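Local structure of CurD (Moorea producens 3L, 5KP7) at residues A[30-34]-A[85-90]; A[94-100]-A[159-163]; A[404-410]-A[430-436]. The protein probably acts as a hydroxymethylglutaryl-CoA synthase-like acyltransferase of the thiolase superfamily and binds 4'-phosphopantetheine. The protein carries 3 engineered substitutions. All blocks are in the same frame, centred on the assembly; numbering follows the deposited sequence. Where two conformers were deposited one is given.

Contact 1 of 3, residues A[30-34]-A[85-90]; sequences IEALS and PIIDRL
Helix-on-sheet packing brings the last turn of helix 75-89 against strand 29-36 in the large nine-stranded mixed sheet, with Ile86 wedged between Ala32 and Ser34. The short axes of 32-34 and 85-89 come within 8.7 Å and run at 137°. Ile86 carries the contact through its CG1 branch: CG1 lies 3.8 Å from Ser34 CB and 4.1 Å from Ala32 CB, and CD1 continues over the strand backbone to 3.9 Å from Ala32 O. With CG1 opposite the carbonyl carbon (chi1 -65°) and chi2 extended, the branch reaches straight out to the strand. An alanine at Ile86 is likely to open a gap against Ala32 and Ser34 at the centre of this interface. In the thiolase-like fold, helices cover the central sheets in this way; here a classic beta bulge, in which Glu31 and Ala32 both face Leu200 of strand 195-202, interrupts the strand beside the helix end. In one of its two deposited conformers, Ser34 OG lies 3.4 Å from Pro85 CG and is hydrogen-bonded one turn back in the helix, to Ala82 O. At the outer margin, Arg89 bends at chi3 (46°) and presents the edge of its guanidinium to the Ala32 methyl, NH1 to CB 3.8 Å. A water bridges the two segments here, donating to Glu31 O at 2.8 Å and accepting a weak bond from Arg89 NH2. The extended Glu31 side chain passes near Leu90 CD2, and its OE1 is hydrogen-bonded to Ser202 OG.

Contact 2 of 3, residues A[94-100]-A[159-163]; sequences DKQRIEM and GAKAL
Lys161 lies across Asp94 and Ile98, its aliphatic chain bridging from the parallel strand pairing to Asp94 of helix 92-96. CG stands opposite the carbonyl carbon (chi1 -59°) and the chain runs extended to CE, which passes 3.8 Å from Asp94 OD1. The bend at chi4 (-65°) then turns NZ aside, 4.2 Å from Asp94 OD1, too long for a salt bridge. Two waters span the gap instead: each accepts from NZ, one donating to OD1 and the other to OD2. The direct partner of NZ is Glu31 OE1, in a salt bridge that probably stabilises the charge of this largely buried lysine.

Asp94 OD1 also receives Arg97 NH1 at 2.8 Å, a salt bridge within the first segment that reaches the oxygen from above the carboxylate plane. Arg97 stays extended from CG to NE, laying CB, CG and CD along Gly159 O, with CD 3.5 Å away. Beside Lys161, Ile98 CG1 packs against Lys161 CB and its CG2 lies 4.0 Å from Leu163 CB; Ile87, Leu90 and Leu200 also touch the Ile98 side chain. Met100 projects to the other face of the sheet, where its bend at chi3 (66°) brings CE to 3.9 Å from Ala162 CB, under helix 140-154.

Backbone bonds join the strands: Lys161 N to Arg97 O, Glu99 N to Lys161 O and Leu163 N to Met100 O, the first and last nearly straight. Strands 98-104 and 161-168 are parallel neighbours in the sheet, though splayed at this end, and helices lie on both faces, as in the layered alpha-beta architecture of the thiolase-like fold.

Contact 3 of 3, residues A[404-410]-A[430-436]; sequences GTRNVTL and LKAIKEF. With SO4 (sulfate ion), chain C.
Leu430 packs its CG and CD2 against Leu410 CD2 at the inner end of an antiparallel strand pair, which joins 408-409 as an outer strand to the middle strand, 428-434, of a small three-stranded sheet near the C-terminus. Leu430 O is buried by the contact and lacks a polar partner in the model. Next, Lys431 O accepts Leu410 N and a water that also donates to Leu410 O. Lys431 and Ala432 both face Lys439, a classic beta bulge toward strand 437-442. Ala432 pairs with Thr409 in a non-hydrogen-bonded position, its CB 3.3 Å from Val408 O.

Ile433 and Val408 form the hydrogen-bonded pair, exchanging N-H...O bonds in both directions. Their side chains meet through CG1 on each, 3.8 Å apart, while Ile433 CG2 turns to Arg406 O. The Lys434 side chain points away from 404-410 and binds a sulfate, probably from the crystallisation liquor: NZ is 2.7 Å from sulfate O2 and also donates to O4, with Lys439 NZ gripping the same anion.

Glu435, in a left-handed backbone conformation, is held by Asn407 at two points. Its N donates to Asn407 OD1 from above the amide carbonyl plane, and its OE2 accepts Asn407 ND2 at 2.8 Å. Its OE1 forms a salt bridge with Arg406 NH2, lying in the guanidinium plane at 3.1 Å.

Phe436 N donates to Arg406 O along a lone pair, nearly straight at 177°. With Arg406 CG anti to the backbone N (chi1 -171°) and the chain bent at chi3, one guanidinium face meets the ring at a 48° slant, Phe436 CE2 lying over its centre. Arg406 CG makes a CH-pi contact over the ring face, 3.7 Å from the centroid of the Phe436 ring.

How the contacts relate
Contacts 1 and 2 are partly buried and belong to the same large mixed sheet, their centres about 11 Å apart; contact 3 is a surface contact on a separate small sheet, its centre about 30 Å from that of contact 1 and 31 Å from that of contact 2. The first two meet directly: the Glu31-Lys161 salt bridge ties them, and Ile87 of helix 75-89, with Leu90 just after it, packs on Ile98. Chemistry follows place. Contact 1, helix on strand, is mostly apolar with a water at its margin; contact 2, strand on strand, combines backbone bonds with solvated charges; contact 3 adds an exposed network of amide, carboxylate, guanidinium and aromatic ring.

Contact 1 of 3, residues A[30-34]-A[85-90]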
loop_
_atom_site.group_PDB
_atom_site.type_symbol
_atom_site.label_atom_id
_atom_site.label_comp_id
_atom_site.label_asym_id
_atom_site.label_seq_id
_atom_site.Cartn_x
_atom_site.Cartn_y
_atom_site.Cartn_z
ATOM N N ILE A 30 14.327 11.260 -4.978
ATOM C CA ILE A 30 13.358 11.977 -4.180
ATOM C C ILE A 30 14.087 13.070 -3.425
ATOM O O ILE A 30 14.915 12.771 -2.567
ATOM C CB ILE A 30 12.605 11.036 -3.198
ATOM C CG1 ILE A 30 11.851 9.953 -3.990
ATOM C CG2 ILE A 30 11.635 11.834 -2.356
ATOM C CD1 ILE A 30 11.301 8.816 -3.135
ATOM N N GLU A 31 13.767 14.324 -3.765
ATOM C CA GLU A 31 14.290 15.520 -3.084
ATOM C C GLU A 31 13.569 15.803 -1.778
ATOM O O GLU A 31 14.174 16.258 -0.814
ATOM C CB GLU A 31 14.171 16.744 -4.031
ATOM C CG GLU A 31 14.528 18.073 -3.401
ATOM C CD GLU A 31 14.511 19.268 -4.335
ATOM O OE1 GLU A 31 14.760 19.111 -5.553
ATOM O OE2 GLU A 31 14.277 20.394 -3.819
ATOM N N ALA A 32 12.271 15.528 -1.740
ATOM C CA ALA A 32 11.463 15.746 -0.545
ATOM C C ALA A 32 10.285 14.797 -0.534
ATOM O O ALA A 32 9.793 14.400 -1.593
ATOM C CB ALA A 32 10.991 17.195 -0.485
ATOM N N LEU A 33 9.887 14.384 0.673
ATOM C CA LEU A 33 8.787 13.438 0.834
ATOM C C LEU A 33 7.951 13.916 2.011
ATOM O O LEU A 33 8.489 14.182 3.102
ATOM C CB LEU A 33 9.347 12.029 1.135
ATOM C CG LEU A 33 8.365 10.842 1.278
ATOM C CD1 LEU A 33 9.096 9.532 1.097
ATOM C CD2 LEU A 33 7.651 10.809 2.611
ATOM N N SER A 34 6.641 13.947 1.823
ATOM C CA SER A 34 5.739 14.365 2.881
ATOM C C SER A 34 4.500 13.475 2.864
ATOM O O SER A 34 4.133 12.925 1.812
ATOM C CB SER A 34 5.422 15.846 2.724
ATOM O OG SER A 34 4.465 16.260 3.670
ATOM N N PRO A 85 3.602 20.807 2.823
ATOM C CA PRO A 85 4.882 21.067 3.484
ATOM C C PRO A 85 6.056 21.141 2.524
ATOM O O PRO A 85 6.989 21.933 2.766
ATOM C CB PRO A 85 5.027 19.889 4.458
ATOM C CG PRO A 85 3.648 19.407 4.664
ATOM C CD PRO A 85 2.972 19.584 3.354
ATOM N N ILE A 86 6.003 20.375 1.440
ATOM C CA ILE A 86 7.032 20.431 0.403
ATOM C C ILE A 86 7.080 21.799 -0.251
ATOM O O ILE A 86 8.147 22.425 -0.327
ATOM C CB ILE A 86 6.843 19.347 -0.665
ATOM C CG1 ILE A 86 7.041 17.968 -0.034
ATOM C CG2 ILE A 86 7.799 19.584 -1.832
ATOM C CD1 ILE A 86 6.801 16.798 -0.955
ATOM N N ILE A 87 5.921 22.276 -0.680
ATOM C CA ILE A 87 5.837 23.518 -1.402
ATOM C C ILE A 87 6.163 24.692 -0.477
ATOM O O ILE A 87 6.831 25.647 -0.910
ATOM C CB ILE A 87 4.441 23.707 -2.058
ATOM C CG1 ILE A 87 4.096 22.512 -2.977
ATOM C CG2 ILE A 87 4.398 25.013 -2.824
ATOM C CD1 ILE A 87 5.163 22.131 -3.970
ATOM N N ASP A 88 5.707 24.631 0.766
ATOM C CA ASP A 88 5.989 25.723 1.719
ATOM C C ASP A 88 7.473 25.988 1.910
ATOM O O ASP A 88 7.838 27.135 2.199
ATOM C CB ASP A 88 5.429 25.418 3.093
ATOM C CG ASP A 88 3.911 25.554 3.182
ATOM O OD1 ASP A 88 3.234 26.138 2.312
ATOM O OD2 ASP A 88 3.398 25.095 4.213
ATOM N N ARG A 89 8.294 24.938 1.844
ATOM C CA ARG A 89 9.759 25.050 2.028
ATOM C C ARG A 89 10.482 25.612 0.808
ATOM O O ARG A 89 11.534 26.240 0.945
ATOM C CB ARG A 89 10.356 23.689 2.413
ATOM C CG ARG A 89 10.112 23.349 3.870
ATOM C CD ARG A 89 10.156 21.858 4.210
ATOM N NE ARG A 89 11.298 21.101 3.648
ATOM C CZ ARG A 89 11.230 20.080 2.765
ATOM N NH1 ARG A 89 10.087 19.668 2.264
ATOM N NH2 ARG A 89 12.358 19.457 2.357
ATOM N N LEU A 90 9.913 25.455 -0.386
ATOM C CA LEU A 90 10.611 25.884 -1.594
ATOM C C LEU A 90 10.724 27.400 -1.753
ATOM O O LEU A 90 9.803 28.164 -1.458
ATOM C CB LEU A 90 9.928 25.318 -2.836
ATOM C CG LEU A 90 9.870 23.799 -2.907
ATOM C CD1 LEU A 90 9.072 23.356 -4.129
ATOM C CD2 LEU A 90 11.243 23.151 -2.924
HETATM O O HOH W 1 13.686 17.198 1.764
#

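Contact 2 of 3, residues A[94-100]-A[159-163]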
loop_
_atom_site.group_PDB
_atom_site.type_symbol
_atom_site.label_atom_id
_atom_site.label_comp_id
_atom_site.label_asym_id
_atom_site.label_seq_id
_atom_site.Cartn_x
_atom_site.Cartn_y
_atom_site.Cartn_z
ATOM N N ASP A 94 12.354 27.748 -7.021
ATOM C CA ASP A 94 12.256 26.280 -7.007
ATOM C C ASP A 94 10.815 25.795 -7.171
ATOM O O ASP A 94 10.592 24.771 -7.809
ATOM C CB ASP A 94 12.852 25.676 -5.735
ATOM C CG ASP A 94 14.354 25.429 -5.835
ATOM O OD1 ASP A 94 14.932 25.486 -6.958
ATOM O OD2 ASP A 94 14.964 25.164 -4.757
ATOM N N LYS A 95 9.849 26.510 -6.610
ATOM C CA LYS A 95 8.424 26.156 -6.835
ATOM C C LYS A 95 8.067 26.265 -8.302
ATOM O O LYS A 95 7.374 25.404 -8.853
ATOM C CB LYS A 95 7.514 27.082 -6.008
ATOM C CG LYS A 95 6.011 26.850 -6.143
ATOM C CD LYS A 95 5.284 27.676 -5.093
ATOM C CE LYS A 95 3.781 27.567 -5.173
ATOM N NZ LYS A 95 3.023 28.376 -4.138
ATOM N N GLN A 96 8.545 27.322 -8.947
ATOM C CA GLN A 96 8.335 27.498 -10.377
ATOM C C GLN A 96 9.007 26.450 -11.251
ATOM O O GLN A 96 8.563 26.245 -12.365
ATOM C CB GLN A 96 8.768 28.906 -10.821
ATOM C CG GLN A 96 7.901 29.993 -10.219
ATOM C CD GLN A 96 6.472 29.863 -10.661
ATOM O OE1 GLN A 96 6.193 29.824 -11.848
ATOM N NE2 GLN A 96 5.563 29.748 -9.713
ATOM N N ARG A 97 10.034 25.769 -10.749
ATOM C CA ARG A 97 10.663 24.686 -11.475
ATOM C C ARG A 97 9.823 23.391 -11.543
ATOM O O ARG A 97 10.166 22.524 -12.323
ATOM C CB ARG A 97 12.060 24.370 -10.928
ATOM C CG ARG A 97 13.100 25.443 -11.270
ATOM C CD ARG A 97 14.427 25.189 -10.585
ATOM N NE ARG A 97 15.417 26.196 -10.998
ATOM C CZ ARG A 97 15.909 27.191 -10.248
ATOM N NH1 ARG A 97 15.569 27.364 -8.970
ATOM N NH2 ARG A 97 16.791 28.034 -10.789
ATOM N N ILE A 98 8.764 23.276 -10.754
ATOM C CA ILE A 98 7.884 22.098 -10.848
ATOM C C ILE A 98 7.093 22.223 -12.168
ATOM O O ILE A 98 6.257 23.116 -12.312
ATOM C CB ILE A 98 6.943 21.954 -9.646
ATOM C CG1 ILE A 98 7.762 21.763 -8.359
ATOM C CG2 ILE A 98 5.979 20.796 -9.887
ATOM C CD1 ILE A 98 6.968 21.937 -7.069
ATOM N N GLU A 99 7.406 21.361 -13.130
ATOM C CA GLU A 99 6.760 21.395 -14.437
ATOM C C GLU A 99 5.996 20.114 -14.792
ATOM O O GLU A 99 5.583 19.952 -15.929
ATOM C CB GLU A 99 7.791 21.704 -15.522
ATOM C CG GLU A 99 8.431 23.082 -15.300
ATOM C CD GLU A 99 9.032 23.700 -16.534
ATOM O OE1 GLU A 99 9.159 23.023 -17.580
ATOM O OE2 GLU A 99 9.421 24.903 -16.432
ATOM N N MET A 100 5.817 19.219 -13.829
ATOM C CA MET A 100 4.955 18.062 -14.011
ATOM C C MET A 100 4.338 17.711 -12.674
ATOM O O MET A 100 5.067 17.662 -11.661
ATOM C CB MET A 100 5.737 16.874 -14.575
ATOM C CG MET A 100 4.846 15.674 -14.872
ATOM S SD MET A 100 5.612 14.380 -15.879
ATOM C CE MET A 100 6.850 13.769 -14.844
ATOM N N GLY A 159 16.885 21.214 -14.760
ATOM C CA GLY A 159 16.377 22.014 -13.655
ATOM C C GLY A 159 14.906 21.792 -13.326
ATOM O O GLY A 159 14.463 22.153 -12.228
ATOM N N ALA A 160 14.126 21.208 -14.243
ATOM C CA ALA A 160 12.720 20.967 -13.940
ATOM C C ALA A 160 12.599 19.915 -12.861
ATOM O O ALA A 160 13.396 18.983 -12.802
ATOM C CB ALA A 160 11.962 20.514 -15.172
ATOM N N LYS A 161 11.604 20.080 -12.007
ATOM C CA LYS A 161 11.245 19.105 -10.987
ATOM C C LYS A 161 9.884 18.523 -11.322
ATOM O O LYS A 161 9.104 19.111 -12.094
ATOM C CB LYS A 161 11.174 19.786 -9.621
ATOM C CG LYS A 161 12.495 20.461 -9.189
ATOM C CD LYS A 161 12.377 21.037 -7.782
ATOM C CE LYS A 161 13.551 21.958 -7.420
ATOM N NZ LYS A 161 14.883 21.293 -7.348
ATOM N N ALA A 162 9.577 17.389 -10.719
ATOM C CA ALA A 162 8.256 16.788 -10.845
ATOM C C ALA A 162 7.684 16.576 -9.475
ATOM O O ALA A 162 8.414 16.240 -8.539
ATOM C CB ALA A 162 8.312 15.455 -11.620
ATOM N N LEU A 163 6.372 16.719 -9.347
ATOM C CA LEU A 163 5.691 16.422 -8.102
ATOM C C LEU A 163 4.774 15.226 -8.342
ATOM O O LEU A 163 3.885 15.296 -9.190
ATOM C CB LEU A 163 4.873 17.631 -7.639
ATOM C CG LEU A 163 4.090 17.539 -6.340
ATOM C CD1 LEU A 163 5.021 17.377 -5.159
ATOM C CD2 LEU A 163 3.191 18.769 -6.176
HETATM O O HOH W 2 15.711 22.483 -4.656
HETATM O O HOH W 3 16.737 23.554 -7.626
#

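Contact 3 of 3, residues A[404-410]-A[430-436]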
loop_
_atom_site.group_PDB
_atom_site.type_symbol
_atom_site.label_atom_id
_atom_site.label_comp_id
_atom_site.label_asym_id
_atom_site.label_seq_id
_atom_site.Cartn_x
_atom_site.Cartn_y
_atom_site.Cartn_z
ATOM N N GLY A 404 -19.897 11.000 -8.556
ATOM C CA GLY A 404 -20.927 11.517 -9.460
ATOM C C GLY A 404 -21.831 12.592 -8.852
ATOM O O GLY A 404 -22.747 13.088 -9.524
ATOM N N THR A 405 -21.604 12.921 -7.579
ATOM C CA THR A 405 -22.348 13.961 -6.900
ATOM C C THR A 405 -22.234 15.297 -7.624
ATOM O O THR A 405 -21.139 15.747 -7.920
ATOM C CB THR A 405 -21.890 14.098 -5.439
ATOM O OG1 THR A 405 -22.183 12.860 -4.740
ATOM C CG2 THR A 405 -22.593 15.267 -4.753
ATOM N N ARG A 406 -23.390 15.891 -7.934
ATOM C CA ARG A 406 -23.432 17.174 -8.642
ATOM C C ARG A 406 -23.372 18.371 -7.671
ATOM O O ARG A 406 -22.701 19.349 -7.945
ATOM C CB ARG A 406 -24.690 17.256 -9.512
ATOM C CG ARG A 406 -24.697 18.464 -10.452
ATOM C CD ARG A 406 -26.045 18.702 -11.059
ATOM N NE ARG A 406 -26.248 17.895 -12.216
ATOM C CZ ARG A 406 -26.232 18.329 -13.485
ATOM N NH1 ARG A 406 -26.404 17.442 -14.443
ATOM N NH2 ARG A 406 -26.030 19.612 -13.812
ATOM N N ASN A 407 -24.109 18.289 -6.567
ATOM C CA ASN A 407 -24.170 19.394 -5.580
ATOM C C ASN A 407 -24.200 18.834 -4.178
ATOM O O ASN A 407 -24.988 17.934 -3.870
ATOM C CB ASN A 407 -25.406 20.247 -5.793
ATOM C CG ASN A 407 -25.357 21.033 -7.094
ATOM O OD1 ASN A 407 -24.615 22.006 -7.198
ATOM N ND2 ASN A 407 -26.167 20.643 -8.068
ATOM N N VAL A 408 -23.324 19.330 -3.327
ATOM C CA VAL A 408 -23.381 18.999 -1.898
ATOM C C VAL A 408 -22.702 20.143 -1.149
ATOM O O VAL A 408 -21.731 20.716 -1.642
ATOM C CB VAL A 408 -22.730 17.628 -1.557
ATOM C CG1 VAL A 408 -21.261 17.595 -1.946
ATOM C CG2 VAL A 408 -22.928 17.263 -0.088
ATOM N N THR A 409 -23.211 20.456 0.045
ATOM C CA THR A 409 -22.586 21.457 0.913
ATOM C C THR A 409 -22.248 20.772 2.210
ATOM O O THR A 409 -23.147 20.317 2.910
ATOM C CB THR A 409 -23.523 22.641 1.171
ATOM O OG1 THR A 409 -24.722 22.156 1.770
ATOM C CG2 THR A 409 -23.903 23.297 -0.117
ATOM N N LEU A 410 -20.965 20.638 2.532
ATOM C CA LEU A 410 -20.578 19.844 3.701
ATOM C C LEU A 410 -20.842 20.553 5.042
ATOM O O LEU A 410 -20.596 21.751 5.193
ATOM C CB LEU A 410 -19.099 19.435 3.641
ATOM C CG LEU A 410 -18.667 18.293 2.717
ATOM C CD1 LEU A 410 -19.396 17.031 3.077
ATOM C CD2 LEU A 410 -18.863 18.654 1.243
ATOM N N LEU A 430 -12.637 19.660 1.821
ATOM C CA LEU A 430 -13.682 19.805 0.801
ATOM C C LEU A 430 -14.871 20.545 1.394
ATOM O O LEU A 430 -15.544 20.033 2.300
ATOM C CB LEU A 430 -14.134 18.422 0.256
ATOM C CG LEU A 430 -15.257 18.399 -0.784
ATOM C CD1 LEU A 430 -14.836 19.029 -2.110
ATOM C CD2 LEU A 430 -15.755 16.977 -0.958
ATOM N N LYS A 431 -15.141 21.750 0.863
ATOM C CA LYS A 431 -16.231 22.592 1.331
ATOM C C LYS A 431 -17.556 22.248 0.684
ATOM O O LYS A 431 -18.608 22.220 1.365
ATOM C CB LYS A 431 -15.915 24.069 1.043
ATOM C CG LYS A 431 -16.932 25.056 1.556
ATOM C CD LYS A 431 -16.513 26.476 1.142
ATOM C CE LYS A 431 -17.002 27.521 2.096
ATOM N NZ LYS A 431 -18.463 27.646 2.261
ATOM N N ALA A 432 -17.523 21.995 -0.619
ATOM C CA ALA A 432 -18.751 21.814 -1.388
ATOM C C ALA A 432 -18.418 21.273 -2.763
ATOM O O ALA A 432 -17.282 21.385 -3.224
ATOM C CB ALA A 432 -19.510 23.130 -1.550
ATOM N N ILE A 433 -19.439 20.729 -3.410
ATOM C CA ILE A 433 -19.415 20.491 -4.843
ATOM C C ILE A 433 -20.580 21.305 -5.404
ATOM O O ILE A 433 -21.700 21.244 -4.882
ATOM C CB ILE A 433 -19.546 19.006 -5.212
ATOM C CG1 ILE A 433 -18.482 18.178 -4.481
ATOM C CG2 ILE A 433 -19.412 18.819 -6.728
ATOM C CD1 ILE A 433 -18.619 16.676 -4.663
ATOM N N LYS A 434 -20.311 22.095 -6.430
ATOM C CA LYS A 434 -21.341 22.953 -7.033
ATOM C C LYS A 434 -21.294 22.758 -8.522
ATOM O O LYS A 434 -20.298 23.058 -9.172
ATOM C CB LYS A 434 -21.112 24.406 -6.636
ATOM C CG LYS A 434 -22.312 25.268 -7.007
ATOM C CD LYS A 434 -22.312 26.618 -6.306
ATOM C CE LYS A 434 -21.136 27.463 -6.701
ATOM N NZ LYS A 434 -21.378 28.866 -6.233
ATOM N N GLU A 435 -22.340 22.145 -9.055
ATOM C CA GLU A 435 -22.388 21.777 -10.472
ATOM C C GLU A 435 -21.117 21.035 -10.899
ATOM O O GLU A 435 -20.468 21.369 -11.889
ATOM C CB GLU A 435 -22.675 23.003 -11.357
ATOM C CG GLU A 435 -24.021 23.643 -11.038
ATOM C CD GLU A 435 -25.179 22.678 -11.270
ATOM O OE1 GLU A 435 -25.363 22.277 -12.426
ATOM O OE2 GLU A 435 -25.929 22.362 -10.312
ATOM N N PHE A 436 -20.809 20.000 -10.114
ATOM C CA PHE A 436 -19.622 19.133 -10.273
ATOM C C PHE A 436 -18.284 19.776 -9.952
ATOM O O PHE A 436 -17.275 19.042 -9.879
ATOM C CB PHE A 436 -19.558 18.498 -11.671
ATOM C CG PHE A 436 -20.790 17.760 -12.070
ATOM C CD1 PHE A 436 -21.167 16.605 -11.408
ATOM C CD2 PHE A 436 -21.566 18.191 -13.140
ATOM C CE1 PHE A 436 -22.292 15.911 -11.799
ATOM C CE2 PHE A 436 -22.674 17.476 -13.556
ATOM C CZ PHE A 436 -23.048 16.339 -12.880
HETATM S S SO4 C . -18.347 30.102 -7.261
HETATM O O1 SO4 C . -17.925 31.523 -7.225
HETATM O O2 SO4 C . -19.619 29.983 -8.009
HETATM O O3 SO4 C . -17.295 29.301 -7.928
HETATM O O4 SO4 C . -18.535 29.603 -5.878
HETATM O O HOH W 4 -19.482 23.630 3.580
#